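PDB 6V4C: long form salivary protein D7L1 from Culex quinquefasciatus, which binds and sequesters ADP, ATP and related host nucleotides, so inhibiting platelet aggregation and haemostasis during mosquito blood feeding. Local coordinates for residues 131-136 and 144-149; 186-191 and 198-203; 210-215 and 256-261. All coordinates share one frame; numbering follows the deposited sequence.

Contact 1 (131-136 and 144-149). With ADP (adenosine-5'-diphosphate), chain B.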
loop_
_atom_site.group_PDB
_atom_site.type_symbol
_atom_site.label_atom_id
_atom_site.label_comp_id
_atom_site.label_asym_id
_atom_site.label_seq_id
_atom_site.Cartn_x
_atom_site.Cartn_y
_atom_site.Cartn_z
ATOM N N SER A 131 12.345 3.535 -13.684
ATOM C CA SER A 131 13.454 4.479 -13.572
ATOM C C SER A 131 13.085 5.686 -12.715
ATOM O O SER A 131 13.897 6.148 -11.906
ATOM C CB SER A 131 13.927 4.914 -14.958
ATOM O OG SER A 131 14.480 3.818 -15.658
ATOM N N VAL A 132 11.875 6.217 -12.888
ATOM C CA VAL A 132 11.435 7.337 -12.060
ATOM C C VAL A 132 11.354 6.912 -10.599
ATOM O O VAL A 132 11.864 7.595 -9.702
ATOM C CB VAL A 132 10.093 7.893 -12.568
ATOM C CG1 VAL A 132 9.549 8.936 -11.598
ATOM C CG2 VAL A 132 10.257 8.487 -13.954
ATOM N N ARG A 133 10.749 5.811 -10.321
ATOM C CA ARG A 133 10.572 5.266 -8.958
ATOM C C ARG A 133 11.915 5.080 -8.273
ATOM O O ARG A 133 12.089 5.580 -7.295
ATOM C CB ARG A 133 9.814 3.971 -9.079
ATOM C CG ARG A 133 9.605 3.179 -7.820
ATOM C CD ARG A 133 9.163 1.775 -7.992
ATOM N NE ARG A 133 10.199 1.003 -8.530
ATOM C CZ ARG A 133 10.092 0.024 -9.331
ATOM N NH1 ARG A 133 8.938 -0.406 -9.709
ATOM N NH2 ARG A 133 11.155 -0.555 -9.748
ATOM N N ASP A 134 12.809 4.407 -8.952
ATOM C CA ASP A 134 14.068 4.063 -8.302
ATOM C C ASP A 134 14.936 5.289 -8.053
ATOM O O ASP A 134 15.623 5.358 -7.028
ATOM C CB ASP A 134 14.811 3.002 -9.115
ATOM C CG ASP A 134 14.134 1.647 -9.046
ATOM O OD1 ASP A 134 13.357 1.419 -8.088
ATOM O OD2 ASP A 134 14.371 0.810 -9.942
ATOM N N ALA A 135 14.922 6.260 -8.968
ATOM C CA ALA A 135 15.676 7.489 -8.746
ATOM C C ALA A 135 15.145 8.244 -7.533
ATOM O O ALA A 135 15.923 8.765 -6.724
ATOM C CB ALA A 135 15.630 8.368 -9.996
ATOM N N ILE A 136 13.822 8.297 -7.382
ATOM C CA ILE A 136 13.235 8.971 -6.226
ATOM C C ILE A 136 13.618 8.261 -4.932
ATOM O O ILE A 136 13.983 8.905 -3.939
ATOM C CB ILE A 136 11.711 9.105 -6.401
ATOM C CG1 ILE A 136 11.401 10.061 -7.555
ATOM C CG2 ILE A 136 11.050 9.563 -5.100
ATOM C CD1 ILE A 136 9.937 10.118 -7.929
ATOM N N LYS A 144 10.209 4.369 2.233
ATOM C CA LYS A 144 10.511 2.941 2.239
ATOM C C LYS A 144 10.583 2.427 0.810
ATOM O O LYS A 144 9.562 2.447 0.107
ATOM C CB LYS A 144 9.435 2.171 3.000
ATOM C CG LYS A 144 9.784 0.701 3.220
ATOM C CD LYS A 144 8.568 -0.161 3.496
ATOM C CE LYS A 144 7.879 -0.594 2.214
ATOM N NZ LYS A 144 8.706 -1.538 1.400
ATOM N N PRO A 145 11.745 1.973 0.333
ATOM C CA PRO A 145 11.820 1.472 -1.045
ATOM C C PRO A 145 11.399 0.014 -1.112
ATOM O O PRO A 145 11.118 -0.591 -0.072
ATOM C CB PRO A 145 13.303 1.635 -1.381
ATOM C CG PRO A 145 13.986 1.372 -0.060
ATOM C CD PRO A 145 13.050 1.888 1.023
ATOM N N LYS A 146 11.359 -0.578 -2.302
ATOM C CA LYS A 146 11.078 -2.002 -2.357
ATOM C C LYS A 146 12.315 -2.784 -1.931
ATOM O O LYS A 146 13.442 -2.283 -1.984
ATOM C CB LYS A 146 10.578 -2.417 -3.744
ATOM C CG LYS A 146 11.611 -3.016 -4.681
ATOM C CD LYS A 146 10.940 -3.539 -5.951
ATOM C CE LYS A 146 11.956 -3.985 -6.996
ATOM N NZ LYS A 146 12.742 -2.842 -7.541
ATOM N N GLY A 147 12.092 -4.009 -1.461
ATOM C CA GLY A 147 13.172 -4.870 -1.027
ATOM C C GLY A 147 13.445 -4.868 0.464
ATOM O O GLY A 147 14.225 -5.707 0.933
ATOM N N ILE A 148 12.838 -3.955 1.219
ATOM C CA ILE A 148 12.958 -3.927 2.670
ATOM C C ILE A 148 11.558 -3.904 3.265
ATOM O O ILE A 148 10.661 -3.229 2.741
ATOM C CB ILE A 148 13.807 -2.729 3.157
ATOM C CG1 ILE A 148 14.043 -2.806 4.669
ATOM C CG2 ILE A 148 13.152 -1.406 2.781
ATOM C CD1 ILE A 148 14.994 -1.743 5.195
ATOM N N SER A 149 11.357 -4.655 4.344
ATOM C CA SER A 149 10.036 -4.708 4.952
ATOM C C SER A 149 9.740 -3.412 5.702
ATOM O O SER A 149 10.639 -2.641 6.047
ATOM C CB SER A 149 9.901 -5.908 5.894
ATOM O OG SER A 149 10.396 -5.626 7.193
HETATM P PB ADP B . 10.382 -3.800 -11.629
HETATM O O1B ADP B . 11.693 -3.438 -11.845
HETATM O O2B ADP B . 9.937 -4.878 -12.426
HETATM O O3B ADP B . 9.533 -2.730 -11.746
HETATM P PA ADP B . 9.890 -6.015 -9.811
HETATM O O1A ADP B . 10.955 -7.025 -9.541
HETATM O O2A ADP B . 9.008 -6.508 -10.800
HETATM O O3A ADP B . 10.441 -4.648 -10.271
HETATM O "O5'" ADP B . 9.065 -5.338 -8.722
HETATM C "C5'" ADP B . 8.159 -4.292 -8.995
HETATM C "C4'" ADP B . 7.106 -4.163 -7.919
HETATM O "O4'" ADP B . 7.549 -3.372 -6.845
HETATM C "C3'" ADP B . 5.851 -3.389 -8.251
HETATM O "O3'" ADP B . 4.896 -4.168 -8.892
HETATM C "C2'" ADP B . 5.372 -2.792 -6.932
HETATM O "O2'" ADP B . 4.327 -3.513 -6.432
HETATM C "C1'" ADP B . 6.514 -3.069 -6.010
HETATM N N9 ADP B . 6.923 -1.968 -5.196
HETATM C C8 ADP B . 7.282 -0.782 -5.650
HETATM N N7 ADP B . 7.654 0.028 -4.748
HETATM C C5 ADP B . 7.527 -0.652 -3.599
HETATM C C6 ADP B . 7.770 -0.338 -2.267
HETATM N N6 ADP B . 8.195 0.802 -1.844
HETATM N N1 ADP B . 7.531 -1.253 -1.361
HETATM C C2 ADP B . 7.076 -2.405 -1.745
HETATM N N3 ADP B . 6.836 -2.811 -2.940
HETATM C C4 ADP B . 7.078 -1.900 -3.855
#
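Lys146 and Arg133 approach each other from two sides of an ADP pocket. No hydrogen bond joins the two segments; the nucleotide connects them. From the backbone outward, Lys146 CB lies over the adenine face, 3.5 Å from ADP C5 and equally close to C4. CD then passes the ribose, 3.5 Å from ADP O4'. CE reaches the phosphate linkage, 3.6 Å from ADP O5'. The chain is straight to this point and bends at the last torsion (chi4 -67°). NZ ends 3.6 Å from Arg133 NH2, the lysine chain running roughly perpendicular to the arginine. Both cations gather at the diphosphate, with Asp134 nearby. Arg133 NH1 donates to ADP O3B at 3.1 Å. Arg133 NE donates to Asp134 OD1 at 3.2 Å, a salt bridge in the guanidinium plane but 51° out of the carboxylate plane, which should fix the rotation of the guanidinium. Lys144 bonds the adenine through side chain and backbone. Its NZ lies 3.0 Å from ADP N1, with Pro145 O, Ile148 O and Ser263 O also around it; four acceptors exceed three hydrogens, so at least one bond is shared. Its own carbonyl O accepts a weak bond from ADP N6. Tyr137, Tyr266 and Ser267 bind ADP as well. The site lies between helix 130-139, flanked by Pro8 of helix 8-22, and the loop into helix 150-158, whose Phe153 packs on Lys144 and Pro145.

Contact 2 (186-191 and 198-203)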
loop_
_atom_site.group_PDB
_atom_site.type_symbol
_atom_site.label_atom_id
_atom_site.label_comp_id
_atom_site.label_asym_id
_atom_site.label_seq_id
_atom_site.Cartn_x
_atom_site.Cartn_y
_atom_site.Cartn_z
ATOM N N CYS A 186 5.122 4.171 13.400
ATOM C CA CYS A 186 5.663 4.035 12.052
ATOM C C CYS A 186 5.083 2.819 11.340
ATOM O O CYS A 186 4.703 2.904 10.165
ATOM C CB CYS A 186 7.190 3.952 12.133
ATOM S SG CYS A 186 8.091 3.852 10.558
ATOM N N THR A 187 4.985 1.682 12.035
ATOM C CA THR A 187 4.565 0.451 11.372
ATOM C C THR A 187 3.053 0.398 11.166
ATOM O O THR A 187 2.585 -0.068 10.122
ATOM C CB THR A 187 5.065 -0.775 12.142
ATOM O OG1 THR A 187 4.550 -0.755 13.478
ATOM C CG2 THR A 187 6.593 -0.786 12.199
ATOM N N THR A 188 2.276 0.860 12.151
ATOM C CA THR A 188 0.825 0.897 11.991
ATOM C C THR A 188 0.425 1.816 10.842
ATOM O O THR A 188 -0.496 1.506 10.076
ATOM C CB THR A 188 0.165 1.337 13.303
ATOM O OG1 THR A 188 0.611 0.490 14.368
ATOM C CG2 THR A 188 -1.344 1.246 13.208
ATOM N N ARG A 189 1.113 2.951 10.697
ATOM C CA ARG A 189 0.861 3.819 9.550
ATOM C C ARG A 189 1.384 3.195 8.260
ATOM O O ARG A 189 0.744 3.303 7.207
ATOM C CB ARG A 189 1.471 5.203 9.779
ATOM C CG ARG A 189 0.773 6.016 10.869
ATOM C CD ARG A 189 1.497 7.327 11.144
ATOM N NE ARG A 189 0.747 8.188 12.060
ATOM C CZ ARG A 189 -0.122 9.118 11.675
ATOM N NH1 ARG A 189 -0.359 9.317 10.385
ATOM N NH2 ARG A 189 -0.758 9.851 12.578
ATOM N N GLY A 190 2.543 2.535 8.322
ATOM C CA GLY A 190 3.086 1.896 7.133
ATOM C C GLY A 190 2.221 0.756 6.629
ATOM O O GLY A 190 2.106 0.538 5.420
ATOM N N MET A 191 1.605 0.009 7.550
ATOM C CA MET A 191 0.651 -1.035 7.195
ATOM C C MET A 191 -0.695 -0.479 6.759
ATOM O O MET A 191 -1.548 -1.252 6.311
ATOM C CB MET A 191 0.408 -1.962 8.389
ATOM C CG MET A 191 1.575 -2.857 8.775
ATOM S SD MET A 191 1.095 -4.051 10.046
ATOM C CE MET A 191 0.842 -2.980 11.462
ATOM N N GLY A 198 -4.591 9.843 11.058
ATOM C CA GLY A 198 -4.445 9.364 12.412
ATOM C C GLY A 198 -5.541 8.445 12.899
ATOM O O GLY A 198 -5.491 8.020 14.058
ATOM N N GLU A 199 -6.519 8.116 12.062
ATOM C CA GLU A 199 -7.623 7.257 12.464
ATOM C C GLU A 199 -7.400 5.824 11.990
ATOM O O GLU A 199 -6.790 5.581 10.944
ATOM C CB GLU A 199 -8.946 7.790 11.916
ATOM C CG GLU A 199 -9.394 9.091 12.569
ATOM C CD GLU A 199 -10.544 9.747 11.831
ATOM O OE1 GLU A 199 -10.888 9.275 10.727
ATOM O OE2 GLU A 199 -11.104 10.734 12.354
ATOM N N MET A 200 -7.899 4.875 12.778
ATOM C CA MET A 200 -7.751 3.463 12.451
ATOM C C MET A 200 -8.629 3.092 11.263
ATOM O O MET A 200 -9.741 3.603 11.106
ATOM C CB MET A 200 -8.146 2.603 13.651
ATOM C CG MET A 200 -7.175 2.672 14.811
ATOM S SD MET A 200 -5.507 2.200 14.321
ATOM C CE MET A 200 -4.575 3.530 15.034
ATOM N N ASP A 201 -8.123 2.190 10.426
ATOM C CA ASP A 201 -8.865 1.658 9.286
ATOM C C ASP A 201 -9.181 0.198 9.594
ATOM O O ASP A 201 -8.331 -0.683 9.429
ATOM C CB ASP A 201 -8.066 1.802 7.993
ATOM C CG ASP A 201 -8.868 1.413 6.761
ATOM O OD1 ASP A 201 -9.984 0.867 6.910
ATOM O OD2 ASP A 201 -8.383 1.659 5.637
ATOM N N GLU A 202 -10.347 -0.065 10.060
ATOM C CA GLU A 202 -10.810 -1.392 10.409
ATOM C C GLU A 202 -10.689 -2.348 9.218
ATOM O O GLU A 202 -10.275 -3.355 9.377
ATOM C CB GLU A 202 -12.204 -1.233 10.961
ATOM C CG GLU A 202 -12.880 -2.480 11.356
ATOM C CD GLU A 202 -14.343 -2.515 11.766
ATOM O OE1 GLU A 202 -15.119 -2.777 10.970
ATOM O OE2 GLU A 202 -14.630 -2.421 12.883
ATOM N N SER A 203 -11.096 -1.953 8.050
ATOM C CA SER A 203 -11.011 -2.835 6.890
ATOM C C SER A 203 -9.573 -3.231 6.582
ATOM O O SER A 203 -9.325 -4.347 6.114
ATOM C CB SER A 203 -11.645 -2.160 5.672
ATOM O OG SER A 203 -10.923 -0.994 5.310
#
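The connection from helix 179-190 to helix 202-211 brings Arg189 against Gly198 and Thr188 against Met200. The chain leaves the first helix, doubles back along the loop and enters the second at the N-cap Asp201. Contact between the two sides is light, and no hydrogen bond crosses between the segments. Arg189 NH2 lies 3.7 Å from Gly198 CA, which is placed oblique to the guanidinium plane. The Arg189 chain is extended from CG to NE, which carries the guanidinium from the helix flank to the loop. Two other partners hold this group: NE donates to Asn185 OD1, one turn back, and NH1 donates to Lys196 O. The arginine therefore ties its own helix to the loop just before Gly198. Gly198 has a positive phi of 91°, which by itself calls for glycine, and its O accepts from Lys235 NZ.

The second touch is apolar. Thr188 CG2 and Met200 CE meet at 4.4 Å, a loose approach. The Thr188 torsion (chi1 -54°) puts CG2 anti to the backbone N, on the Met200 side, while OG1 bonds Ser184 O. Met194 packs on both residues. Tyr240 of helix 235-247 touches Thr188, and Tyr239 of the same helix touches Met200.

At the far end of the loop, Ser203 OG donates to Asp201 OD1 at 2.6 Å. The same OD1 accepts a weak bond from Ala204 N in the first turn of the helix. Helices cross-linked by disulfides, here Cys186 to Cys154 of helix 150-158, are a feature of the all-helical PBP/GOBP fold of odorant-binding proteins; this connection joins two of its helices.

Contact 3 (210-215 and 256-261)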
loop_
_atom_site.group_PDB
_atom_site.type_symbol
_atom_site.label_atom_id
_atom_site.label_comp_id
_atom_site.label_asym_id
_atom_site.label_seq_id
_atom_site.Cartn_x
_atom_site.Cartn_y
_atom_site.Cartn_z
ATOM N N HIS A 210 -7.675 -11.944 6.693
ATOM C CA HIS A 210 -8.120 -12.758 5.569
ATOM C C HIS A 210 -6.947 -13.238 4.721
ATOM O O HIS A 210 -7.035 -14.296 4.087
ATOM C CB HIS A 210 -9.143 -11.980 4.738
ATOM C CG HIS A 210 -10.311 -11.483 5.535
ATOM N ND1 HIS A 210 -11.110 -10.443 5.116
ATOM C CD2 HIS A 210 -10.807 -11.882 6.731
ATOM C CE1 HIS A 210 -12.050 -10.221 6.019
ATOM N NE2 HIS A 210 -11.890 -11.083 7.006
ATOM N N ALA A 211 -5.837 -12.492 4.714
ATOM C CA ALA A 211 -4.665 -12.912 3.950
ATOM C C ALA A 211 -4.079 -14.215 4.480
ATOM O O ALA A 211 -3.539 -15.011 3.703
ATOM C CB ALA A 211 -3.609 -11.804 3.946
ATOM N N VAL A 212 -4.167 -14.449 5.785
ATOM C CA VAL A 212 -3.701 -15.696 6.381
ATOM C C VAL A 212 -4.835 -16.712 6.536
ATOM O O VAL A 212 -4.721 -17.648 7.328
ATOM C CB VAL A 212 -2.940 -15.471 7.697
ATOM C CG1 VAL A 212 -1.718 -14.609 7.453
ATOM C CG2 VAL A 212 -3.850 -14.836 8.745
ATOM N N ASN A 213 -5.933 -16.531 5.798
ATOM C CA ASN A 213 -7.041 -17.490 5.742
ATOM C C ASN A 213 -7.817 -17.595 7.057
ATOM O O ASN A 213 -8.451 -18.616 7.330
ATOM C CB ASN A 213 -6.602 -18.865 5.225
ATOM C CG ASN A 213 -5.979 -18.792 3.841
ATOM O OD1 ASN A 213 -6.393 -17.990 3.004
ATOM N ND2 ASN A 213 -4.977 -19.627 3.600
ATOM N N GLU A 214 -7.782 -16.550 7.876
ATOM C CA GLU A 214 -8.638 -16.463 9.050
ATOM C C GLU A 214 -9.981 -15.864 8.639
ATOM O O GLU A 214 -10.062 -15.074 7.695
ATOM C CB GLU A 214 -7.982 -15.572 10.107
ATOM C CG GLU A 214 -8.527 -15.743 11.517
ATOM C CD GLU A 214 -8.037 -17.016 12.181
ATOM O OE1 GLU A 214 -8.598 -17.387 13.233
ATOM O OE2 GLU A 214 -7.094 -17.644 11.652
ATOM N N ASN A 215 -11.045 -16.247 9.348
ATOM C CA ASN A 215 -12.373 -15.790 8.937
ATOM C C ASN A 215 -13.344 -15.428 10.054
ATOM O O ASN A 215 -14.274 -14.657 9.790
ATOM C CB ASN A 215 -13.043 -16.794 7.986
ATOM C CG ASN A 215 -13.114 -18.193 8.565
ATOM O OD1 ASN A 215 -13.944 -18.478 9.429
ATOM N ND2 ASN A 215 -12.248 -19.079 8.082
ATOM N N LEU A 256 0.863 -10.427 11.338
ATOM C CA LEU A 256 1.926 -9.449 11.135
ATOM C C LEU A 256 3.087 -10.031 10.337
ATOM O O LEU A 256 3.656 -9.346 9.482
ATOM C CB LEU A 256 2.412 -8.916 12.481
ATOM C CG LEU A 256 2.310 -7.403 12.633
ATOM C CD1 LEU A 256 0.866 -6.953 12.512
ATOM C CD2 LEU A 256 2.908 -6.964 13.953
ATOM N N ASP A 257 3.465 -11.284 10.614
ATOM C CA ASP A 257 4.561 -11.901 9.869
ATOM C C ASP A 257 4.272 -11.913 8.375
ATOM O O ASP A 257 5.156 -11.628 7.561
ATOM C CB ASP A 257 4.817 -13.325 10.363
ATOM C CG ASP A 257 5.484 -13.367 11.722
ATOM O OD1 ASP A 257 6.142 -12.377 12.105
ATOM O OD2 ASP A 257 5.352 -14.400 12.409
ATOM N N TYR A 258 3.036 -12.239 7.994
ATOM C CA TYR A 258 2.702 -12.294 6.575
ATOM C C TYR A 258 2.633 -10.899 5.969
ATOM O O TYR A 258 3.086 -10.688 4.837
ATOM C CB TYR A 258 1.395 -13.056 6.379
ATOM C CG TYR A 258 1.128 -13.472 4.956
ATOM C CD1 TYR A 258 2.148 -13.965 4.150
ATOM C CD2 TYR A 258 -0.149 -13.392 4.421
ATOM C CE1 TYR A 258 1.902 -14.353 2.847
ATOM C CE2 TYR A 258 -0.406 -13.781 3.122
ATOM C CZ TYR A 258 0.620 -14.260 2.339
ATOM O OH TYR A 258 0.359 -14.645 1.045
ATOM N N ILE A 259 2.080 -9.929 6.705
ATOM C CA ILE A 259 2.162 -8.535 6.275
ATOM C C ILE A 259 3.611 -8.138 6.023
ATOM O O ILE A 259 3.938 -7.533 4.995
ATOM C CB ILE A 259 1.491 -7.604 7.304
ATOM C CG1 ILE A 259 -0.030 -7.776 7.284
ATOM C CG2 ILE A 259 1.878 -6.157 7.034
ATOM C CD1 ILE A 259 -0.748 -7.062 8.422
ATOM N N GLU A 260 4.501 -8.481 6.958
ATOM C CA GLU A 260 5.906 -8.102 6.818
ATOM C C GLU A 260 6.514 -8.678 5.548
ATOM O O GLU A 260 7.180 -7.965 4.787
ATOM C CB GLU A 260 6.705 -8.557 8.039
ATOM C CG GLU A 260 8.177 -8.226 7.910
ATOM C CD GLU A 260 8.924 -8.261 9.222
ATOM O OE1 GLU A 260 8.452 -8.925 10.170
ATOM O OE2 GLU A 260 9.988 -7.615 9.301
ATOM N N VAL A 261 6.299 -9.974 5.301
ATOM C CA VAL A 261 6.853 -10.610 4.109
ATOM C C VAL A 261 6.340 -9.929 2.844
ATOM O O VAL A 261 7.102 -9.675 1.904
ATOM C CB VAL A 261 6.564 -12.124 4.114
ATOM C CG1 VAL A 261 6.812 -12.720 2.737
ATOM C CG2 VAL A 261 7.428 -12.821 5.149
#
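Tyr258 packs its ring against Ala211 and Val212, where helix 202-211 ends against helix 249-263. This is the tight part, and all three residues are buried. Val212 CG1 lies 3.6 Å from Tyr258 CD2 and equally close to Tyr258 CB, so the methyl fits where the ring joins its chain. Val212 and Tyr258 lie alongside each other, pointing opposite ways. Ala211 reaches the CD2-CE2 side of the ring. Its CB is 3.8 Å from Tyr258 CD2, and its carbonyl O is 3.4 Å from Tyr258 CE2. Val212 CG1 and Ala211 O both come to the ring obliquely. Tyr258 CG is anti to the backbone N (chi1 -166°), which turns the ring out toward the end of helix 202-211. Tyr277 meets the Tyr258 ring edge-to-face and also touches Val212, adding a second aromatic ring to the group. Arg269 also touches Tyr258.

The other side is polar and looser. His210, Asn213 and Asn215 are exposed and make no contact with 256-261. His210 NE2 is instead hydrogen-bonded to Asp218 OD1. Glu214 forms a salt bridge with Lys217 and lays its side chain on Leu251.

Asn213 adopts a positive phi (68°), and its N bonds His210 O at 3.0 Å, while Glu214 N also bonds back into the helix. This is a Schellman C-capping motif with Asn213 as its C-prime residue. Here the last helical turn and Val212 carry the packing onto a second helix of the all-helical fold.

Overall arrangement
Contact 3 is the buried one, while contacts 1 and 2 are partly buried. Their chemistry follows their places. Contact 1 is charged and is built round the nucleotide. Contact 2 mixes an arginine-to-backbone approach with a loose methyl contact at a helix connection. Contact 3 is apolar, set at a helix end. Contact 2 lies just before the start of helix 202-211 and contact 3 at its end. They also touch directly, as Met191 packs on Leu256 and Ile259. Contact 1 meets contact 3 through a probable hydrogen bond from Ser149 OG to Glu260 OE2 (2.9 Å), which links the ADP-binding loop to helix 249-263. Contacts 1 and 2 do not touch.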